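PDB 2CAK: rusticyanin from Thiobacillus ferrooxidans, which carries electrons from cytochrome c552 to the A-type oxidase in the periplasm, using a single bound copper ion. Local coordinates for residues T108-V113 and C137-H142. Residues are numbered along the deposited sequence; the frame is centred on the assembly and turned at random.
Sequences TGFSPV and CQIPGH. With CU1 (copper (I) ion), chain B.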
# COMPACT_ATOMS: atom_id res chain seq x y z
N THR A 108 -2.66 1.60 -8.00
CA THR A 108 -1.75 2.47 -8.72
C THR A 108 -1.06 1.73 -9.88
O THR A 108 -0.94 0.50 -9.93
CB THR A 108 -0.68 3.09 -7.82
OG1 THR A 108 0.36 2.16 -7.55
CG2 THR A 108 -1.23 3.58 -6.48
N GLY A 109 -0.53 2.55 -10.80
CA GLY A 109 0.50 2.10 -11.71
C GLY A 109 1.84 2.00 -11.02
O GLY A 109 2.00 2.13 -9.82
N PHE A 110 2.87 1.80 -11.85
CA PHE A 110 4.23 1.83 -11.32
C PHE A 110 4.62 3.26 -10.94
O PHE A 110 4.36 4.23 -11.65
CB PHE A 110 5.21 1.22 -12.34
CG PHE A 110 4.95 -0.25 -12.61
CD1 PHE A 110 5.15 -1.19 -11.63
CD2 PHE A 110 4.49 -0.66 -13.83
CE1 PHE A 110 4.86 -2.54 -11.84
CE2 PHE A 110 4.19 -2.00 -14.03
CZ PHE A 110 4.36 -2.97 -13.04
N SER A 111 5.24 3.38 -9.75
CA SER A 111 5.61 4.68 -9.19
C SER A 111 6.90 5.19 -9.78
O SER A 111 7.76 4.41 -10.27
CB SER A 111 5.78 4.58 -7.71
OG SER A 111 6.83 3.70 -7.31
N PRO A 112 7.12 6.51 -9.73
CA PRO A 112 8.43 7.06 -10.06
C PRO A 112 9.48 6.55 -9.10
O PRO A 112 9.22 6.40 -7.92
CB PRO A 112 8.27 8.57 -9.90
CG PRO A 112 6.82 8.83 -9.67
CD PRO A 112 6.14 7.53 -9.34
N VAL A 113 10.68 6.42 -9.64
CA VAL A 113 11.82 6.11 -8.79
C VAL A 113 12.23 7.37 -8.05
O VAL A 113 12.07 8.47 -8.54
CB VAL A 113 12.98 5.47 -9.57
CG1 VAL A 113 12.47 4.26 -10.31
CG2 VAL A 113 13.74 6.46 -10.40
N CYS A 137 2.40 -5.63 -4.96
CA CYS A 137 3.20 -4.95 -5.94
C CYS A 137 3.26 -5.80 -7.24
O CYS A 137 3.38 -7.03 -7.14
CB CYS A 137 4.61 -4.71 -5.45
SG CYS A 137 5.72 -3.91 -6.66
N GLN A 138 3.17 -5.11 -8.39
CA GLN A 138 3.19 -5.81 -9.67
C GLN A 138 4.57 -5.95 -10.31
O GLN A 138 4.65 -6.58 -11.38
CB GLN A 138 2.25 -5.12 -10.69
CG GLN A 138 0.79 -5.30 -10.33
CD GLN A 138 -0.04 -4.88 -11.55
OE1 GLN A 138 -0.44 -3.75 -11.86
NE2 GLN A 138 -0.20 -5.92 -12.33
N ILE A 139 5.63 -5.40 -9.73
CA ILE A 139 6.93 -5.60 -10.34
C ILE A 139 7.22 -7.07 -10.40
O ILE A 139 7.06 -7.73 -9.35
CB ILE A 139 8.06 -4.87 -9.62
CG1 ILE A 139 7.95 -3.35 -9.74
CG2 ILE A 139 9.43 -5.31 -10.17
CD1 ILE A 139 9.05 -2.55 -9.01
N PRO A 140 7.60 -7.64 -11.53
CA PRO A 140 7.85 -9.12 -11.56
C PRO A 140 8.77 -9.61 -10.48
O PRO A 140 9.83 -9.06 -10.22
CB PRO A 140 8.46 -9.30 -12.97
CG PRO A 140 7.73 -8.25 -13.79
CD PRO A 140 7.71 -7.04 -12.86
N GLY A 141 8.31 -10.62 -9.76
CA GLY A 141 9.02 -11.24 -8.68
C GLY A 141 8.71 -10.72 -7.30
O GLY A 141 8.99 -11.41 -6.32
N HIS A 142 8.18 -9.49 -7.15
CA HIS A 142 8.11 -8.92 -5.83
C HIS A 142 7.02 -9.57 -4.97
O HIS A 142 7.31 -9.90 -3.81
CB HIS A 142 7.91 -7.40 -5.92
CG HIS A 142 9.15 -6.66 -6.32
ND1 HIS A 142 9.25 -5.29 -6.21
CD2 HIS A 142 10.32 -7.14 -6.84
CE1 HIS A 142 10.47 -4.98 -6.66
NE2 HIS A 142 11.14 -6.07 -7.04
CU CU1 B . 7.75 -3.94 -5.72
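C137-H142, the first part of the copper-binding loop of this blue copper protein, is flanked by the ring of F110, whose edge points at the peptide joining Q138 to I139. CE1 of F110 sits 3.6 Å from N of I139, with that nitrogen and the carbonyl carbon of Q138 near the ring plane. CZ of F110 reaches CB of Q138 at 3.8 Å, and CE1 also touches CG1 of I139. No hydrogen bond joins the two segments; the contact is van der Waals packing. The N-H that F110 borders is already used, since N of I139 donates to SG of C137 over 3.4 Å, nearly straight at 166°. A chi1 of 178° swings SG away from the backbone N of C137, to where it meets both this N-H and the metal. SG of C137 binds copper at 2.2 Å, so the peptide beside F110 is second shell. I139 also lays CG2 over the centre of one face of the H142 ring, whose ND1 holds copper at 2.1 Å; H84 and M147 complete the site. S111 bonds to H84 through its side chain and its backbone. The contact lies at the surface, bridging the loop between strands 106-107 and 119-126 and that between strands 131-136 and 148-153.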